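Local coordinates for protein taurocyamine kinase (Schistosoma mansoni, PDB 4WOD) that reversibly transfers phosphate between ATP and taurocyamine, as a magnesium-dependent, duplicated member of the ATP:guanido phosphotransferase (phosphagen kinase) family, at residues Glu4-Asp16 / Tyr26-Thr38. The protein carries 4 engineered substitutions. Sequence-based numbering, arbitrary orientation.
Engineered in segment 4-16: V11 (natural residue Ala).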
loop_
_atom_site.group_PDB
_atom_site.type_symbol
_atom_site.label_atom_id
_atom_site.label_comp_id
_atom_site.label_asym_id
_atom_site.label_seq_id
_atom_site.Cartn_x
_atom_site.Cartn_y
_atom_site.Cartn_z
ATOM N N GLU A 4 34.074 -12.359 6.261
ATOM C CA GLU A 4 34.896 -11.497 5.395
ATOM C C GLU A 4 35.137 -10.094 5.970
ATOM O O GLU A 4 34.399 -9.626 6.854
ATOM C CB GLU A 4 34.248 -11.353 4.012
ATOM C CG GLU A 4 33.977 -12.672 3.332
ATOM C CD GLU A 4 33.963 -12.585 1.808
ATOM O OE1 GLU A 4 33.263 -13.421 1.197
ATOM O OE2 GLU A 4 34.662 -11.720 1.226
ATOM N N SER A 5 36.168 -9.422 5.466
ATOM C CA SER A 5 36.336 -7.994 5.748
ATOM C C SER A 5 35.058 -7.184 5.530
ATOM O O SER A 5 34.251 -7.470 4.630
ATOM C CB SER A 5 37.463 -7.400 4.901
ATOM O OG SER A 5 37.118 -7.466 3.537
ATOM N N LEU A 6 34.876 -6.186 6.386
ATOM C CA LEU A 6 33.772 -5.245 6.248
ATOM C C LEU A 6 33.751 -4.598 4.858
ATOM O O LEU A 6 32.695 -4.497 4.227
ATOM C CB LEU A 6 33.858 -4.171 7.337
ATOM C CG LEU A 6 32.761 -3.105 7.397
ATOM C CD1 LEU A 6 31.402 -3.738 7.696
ATOM C CD2 LEU A 6 33.140 -2.058 8.434
ATOM N N GLN A 7 34.914 -4.209 4.348
ATOM C CA GLN A 7 34.918 -3.618 3.010
ATOM C C GLN A 7 34.400 -4.602 1.957
ATOM O O GLN A 7 33.659 -4.190 1.054
ATOM C CB GLN A 7 36.312 -3.103 2.634
ATOM C CG GLN A 7 37.404 -4.142 2.695
ATOM C CD GLN A 7 38.784 -3.559 2.394
ATOM O OE1 GLN A 7 38.944 -2.348 2.224
ATOM N NE2 GLN A 7 39.777 -4.424 2.325
ATOM N N ASN A 8 34.751 -5.888 2.069
ATOM C CA ASN A 8 34.236 -6.891 1.129
ATOM C C ASN A 8 32.734 -7.008 1.196
ATOM O O ASN A 8 32.060 -7.150 0.182
ATOM C CB ASN A 8 34.816 -8.283 1.392
ATOM C CG ASN A 8 36.239 -8.434 0.878
ATOM O OD1 ASN A 8 36.902 -7.446 0.579
ATOM N ND2 ASN A 8 36.714 -9.676 0.798
ATOM N N LEU A 9 32.223 -6.998 2.419
ATOM C CA LEU A 9 30.799 -7.197 2.657
ATOM C C LEU A 9 30.018 -5.992 2.116
ATOM O O LEU A 9 28.930 -6.135 1.534
ATOM C CB LEU A 9 30.533 -7.418 4.163
ATOM C CG LEU A 9 31.027 -8.729 4.808
ATOM C CD1 LEU A 9 30.711 -8.794 6.326
ATOM C CD2 LEU A 9 30.485 -9.959 4.088
ATOM N N GLN A 10 30.584 -4.804 2.285
ATOM C CA GLN A 10 29.961 -3.597 1.756
ATOM C C GLN A 10 29.845 -3.667 0.232
ATOM O O GLN A 10 28.774 -3.444 -0.324
ATOM C CB GLN A 10 30.744 -2.340 2.144
ATOM C CG GLN A 10 30.102 -1.058 1.633
ATOM C CD GLN A 10 31.117 0.052 1.388
ATOM O OE1 GLN A 10 32.239 -0.216 0.971
ATOM N NE2 GLN A 10 30.730 1.301 1.663
ATOM N N VAL A 11 30.952 -3.958 -0.438
ATOM C CA VAL A 11 30.920 -4.159 -1.887
ATOM C C VAL A 11 29.890 -5.215 -2.339
ATOM O O VAL A 11 29.149 -4.980 -3.297
ATOM C CB VAL A 11 32.312 -4.528 -2.400
ATOM C CG1 VAL A 11 32.249 -5.074 -3.839
ATOM C CG2 VAL A 11 33.208 -3.302 -2.326
ATOM N N LYS A 12 29.822 -6.353 -1.648
ATOM C CA LYS A 12 28.832 -7.388 -1.967
ATOM C C LYS A 12 27.399 -6.867 -1.837
ATOM O O LYS A 12 26.564 -7.043 -2.735
ATOM C CB LYS A 12 29.019 -8.615 -1.060
ATOM C CG LYS A 12 30.222 -9.482 -1.395
ATOM C CD LYS A 12 30.310 -10.688 -0.469
ATOM C CE LYS A 12 31.297 -11.706 -0.997
ATOM N NZ LYS A 12 30.765 -12.409 -2.200
ATOM N N ILE A 13 27.124 -6.223 -0.710
ATOM C CA ILE A 13 25.818 -5.662 -0.453
ATOM C C ILE A 13 25.467 -4.562 -1.466
ATOM O O ILE A 13 24.344 -4.500 -1.956
ATOM C CB ILE A 13 25.748 -5.105 0.989
ATOM C CG1 ILE A 13 25.881 -6.264 1.992
ATOM C CG2 ILE A 13 24.453 -4.337 1.196
ATOM C CD1 ILE A 13 26.176 -5.848 3.446
ATOM N N ARG A 14 26.424 -3.700 -1.794
ATOM C CA ARG A 14 26.148 -2.621 -2.748
ATOM C C ARG A 14 25.989 -3.135 -4.177
ATOM O O ARG A 14 25.142 -2.658 -4.920
ATOM C CB ARG A 14 27.245 -1.575 -2.696
ATOM C CG ARG A 14 27.049 -0.611 -1.572
ATOM C CD ARG A 14 28.068 0.495 -1.627
ATOM N NE ARG A 14 27.687 1.590 -0.751
ATOM C CZ ARG A 14 28.397 2.701 -0.603
ATOM N NH1 ARG A 14 29.537 2.847 -1.270
ATOM N NH2 ARG A 14 27.967 3.654 0.214
ATOM N N ASN A 15 26.800 -4.116 -4.556
ATOM C CA ASN A 15 26.734 -4.677 -5.905
ATOM C C ASN A 15 25.514 -5.564 -6.142
ATOM O O ASN A 15 25.294 -6.040 -7.255
ATOM C CB ASN A 15 27.996 -5.487 -6.213
ATOM C CG ASN A 15 29.182 -4.609 -6.553
ATOM O OD1 ASN A 15 29.035 -3.405 -6.792
ATOM N ND2 ASN A 15 30.371 -5.214 -6.591
ATOM N N ASP A 16 24.730 -5.801 -5.098
ATOM C CA ASP A 16 23.605 -6.713 -5.222
ATOM C C ASP A 16 22.324 -5.940 -5.518
ATOM O O ASP A 16 21.786 -5.240 -4.655
ATOM C CB ASP A 16 23.456 -7.555 -3.955
ATOM C CG ASP A 16 22.509 -8.727 -4.144
ATOM O OD1 ASP A 16 21.879 -8.831 -5.223
ATOM O OD2 ASP A 16 22.388 -9.545 -3.205
ATOM N N TYR A 26 22.883 2.626 4.871
ATOM C CA TYR A 26 23.700 3.363 5.820
ATOM C C TYR A 26 25.134 2.855 5.960
ATOM O O TYR A 26 25.952 3.505 6.625
ATOM C CB TYR A 26 22.997 3.385 7.181
ATOM C CG TYR A 26 21.702 4.173 7.125
ATOM C CD1 TYR A 26 21.710 5.557 6.907
ATOM C CD2 TYR A 26 20.471 3.537 7.269
ATOM C CE1 TYR A 26 20.527 6.276 6.833
ATOM C CE2 TYR A 26 19.290 4.243 7.207
ATOM C CZ TYR A 26 19.321 5.620 6.988
ATOM O OH TYR A 26 18.141 6.319 6.925
ATOM N N LEU A 27 25.469 1.733 5.319
ATOM C CA LEU A 27 26.850 1.242 5.386
ATOM C C LEU A 27 27.712 1.983 4.349
ATOM O O LEU A 27 28.122 1.421 3.321
ATOM C CB LEU A 27 26.914 -0.273 5.179
ATOM C CG LEU A 27 28.263 -0.960 5.426
ATOM C CD1 LEU A 27 28.756 -0.654 6.836
ATOM C CD2 LEU A 27 28.162 -2.457 5.211
ATOM N N THR A 28 27.970 3.253 4.632
ATOM C CA THR A 28 28.659 4.133 3.689
ATOM C C THR A 28 30.164 3.942 3.745
ATOM O O THR A 28 30.691 3.313 4.672
ATOM C CB THR A 28 28.340 5.605 3.960
ATOM O OG1 THR A 28 28.945 6.010 5.204
ATOM C CG2 THR A 28 26.821 5.812 4.024
ATOM N N ASP A 29 30.853 4.490 2.749
ATOM C CA ASP A 29 32.311 4.517 2.753
ATOM C C ASP A 29 32.848 5.098 4.070
ATOM O O ASP A 29 33.774 4.544 4.662
ATOM C CB ASP A 29 32.855 5.320 1.555
ATOM C CG ASP A 29 32.664 4.597 0.217
ATOM O OD1 ASP A 29 32.240 3.419 0.221
ATOM O OD2 ASP A 29 32.952 5.196 -0.840
ATOM N N ASP A 30 32.261 6.193 4.542
ATOM C CA ASP A 30 32.775 6.828 5.754
ATOM C C ASP A 30 32.584 5.918 6.963
ATOM O O ASP A 30 33.441 5.851 7.849
ATOM C CB ASP A 30 32.092 8.176 6.002
ATOM C CG ASP A 30 32.511 9.234 4.995
ATOM O OD1 ASP A 30 33.487 8.987 4.246
ATOM O OD2 ASP A 30 31.873 10.307 4.961
ATOM N N ILE A 31 31.446 5.232 6.992
ATOM C CA ILE A 31 31.135 4.323 8.092
ATOM C C ILE A 31 32.123 3.152 8.116
ATOM O O ILE A 31 32.636 2.776 9.166
ATOM C CB ILE A 31 29.683 3.789 7.986
ATOM C CG1 ILE A 31 28.678 4.857 8.457
ATOM C CG2 ILE A 31 29.525 2.480 8.780
ATOM C CD1 ILE A 31 28.748 5.192 9.976
ATOM N N VAL A 32 32.395 2.584 6.949
ATOM C CA VAL A 32 33.374 1.500 6.836
ATOM C C VAL A 32 34.753 1.957 7.292
ATOM O O VAL A 32 35.444 1.253 8.035
ATOM C CB VAL A 32 33.458 0.969 5.394
ATOM C CG1 VAL A 32 34.666 0.034 5.209
ATOM C CG2 VAL A 32 32.176 0.258 5.022
ATOM N N LYS A 33 35.149 3.146 6.851
ATOM C CA LYS A 33 36.456 3.701 7.202
ATOM C C LYS A 33 36.582 3.911 8.704
ATOM O O LYS A 33 37.619 3.640 9.303
ATOM C CB LYS A 33 36.675 5.020 6.472
ATOM C CG LYS A 33 38.096 5.525 6.526
ATOM C CD LYS A 33 38.364 6.393 5.303
ATOM C CE LYS A 33 37.956 5.644 4.034
ATOM N NZ LYS A 33 37.762 6.539 2.854
ATOM N N LYS A 34 35.504 4.389 9.312
ATOM C CA LYS A 34 35.506 4.650 10.741
ATOM C C LYS A 34 35.606 3.368 11.574
ATOM O O LYS A 34 36.331 3.331 12.562
ATOM C CB LYS A 34 34.250 5.423 11.135
ATOM C CG LYS A 34 34.205 5.777 12.606
ATOM C CD LYS A 34 33.070 6.741 12.900
ATOM C CE LYS A 34 33.246 7.331 14.291
ATOM N NZ LYS A 34 32.059 8.114 14.690
ATOM N N TYR A 35 34.884 2.317 11.176
ATOM C CA TYR A 35 34.688 1.165 12.056
ATOM C C TYR A 35 35.378 -0.146 11.662
ATOM O O TYR A 35 35.208 -1.150 12.340
ATOM C CB TYR A 35 33.196 0.890 12.184
ATOM C CG TYR A 35 32.401 1.964 12.919
ATOM C CD1 TYR A 35 32.797 2.427 14.173
ATOM C CD2 TYR A 35 31.233 2.478 12.366
ATOM C CE1 TYR A 35 32.055 3.397 14.843
ATOM C CE2 TYR A 35 30.483 3.443 13.031
ATOM C CZ TYR A 35 30.896 3.891 14.266
ATOM O OH TYR A 35 30.134 4.832 14.916
ATOM N N GLN A 36 36.154 -0.161 10.586
ATOM C CA GLN A 36 36.584 -1.460 10.054
ATOM C C GLN A 36 37.592 -2.190 10.954
ATOM O O GLN A 36 37.806 -3.387 10.777
ATOM C CB GLN A 36 37.176 -1.296 8.653
ATOM C CG GLN A 36 38.271 -0.273 8.594
ATOM C CD GLN A 36 38.930 -0.194 7.229
ATOM O OE1 GLN A 36 38.520 -0.871 6.278
ATOM N NE2 GLN A 36 39.973 0.626 7.130
ATOM N N ALA A 37 38.199 -1.483 11.908
ATOM C CA ALA A 37 39.119 -2.111 12.850
ATOM C C ALA A 37 38.572 -2.085 14.271
ATOM O O ALA A 37 39.202 -2.608 15.190
ATOM C CB ALA A 37 40.510 -1.437 12.806
ATOM N N THR A 38 37.396 -1.499 14.457
ATOM C CA THR A 38 36.837 -1.368 15.800
ATOM C C THR A 38 36.190 -2.665 16.317
ATOM O O THR A 38 35.476 -3.364 15.578
ATOM C CB THR A 38 35.817 -0.222 15.831
ATOM O OG1 THR A 38 36.435 0.953 15.299
ATOM C CG2 THR A 38 35.345 0.055 17.258
HETATM O O HOH W 1 37.408 -3.820 5.938
HETATM O O HOH W 2 26.194 0.400 1.153
HETATM O O HOH W 3 29.533 5.998 0.524
#
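Helices 6-14 and 29-35 run nearly antiparallel, their axes 10.3 Å apart at an angle of 163°, with L6 beside Q36, Q7 beside V32 and Q10 beside L27. At the start of helix 6-14, CD2 of L6 settles against the backbone of helix 29-35 and of the turn that follows it, 3.9 Å from CA of both V32 and Q36, while its CD1 turns to CD1 of L27. The second methyl of L27, CD2, packs against CB of Q10 and reaches CD1 of I13. Q10, with CG anti to the backbone N (chi1 -179°), stretches across to the other segment past CG2 of V32. Its buried NE2 donates twice, to L27 O (3.1 Å) and to D29 OD1 (3.0 Å), tying the amide to the turn that leads into helix 29-35, which T28 N-caps. This pair belongs to the small all-helical N-terminal domain of a phosphagen kinase; helix 46-55 packs against L6 and L9, and helix 74-84 against Y26 and I31. R14 reaches the same carboxylate oxygen, forming a salt bridge from NH1 to D29 OD1 (3.1 Å), with the guanidinium and carboxylate planes 49° apart. NE2 of Q10 sits over the centre of the guanidinium, 3.5 Å above its plane. A water takes the N-H of R14 NE and lies 3.1 Å from L27 O, to which it may donate, and at the other end a second water links Q7 N to Q36 OE1.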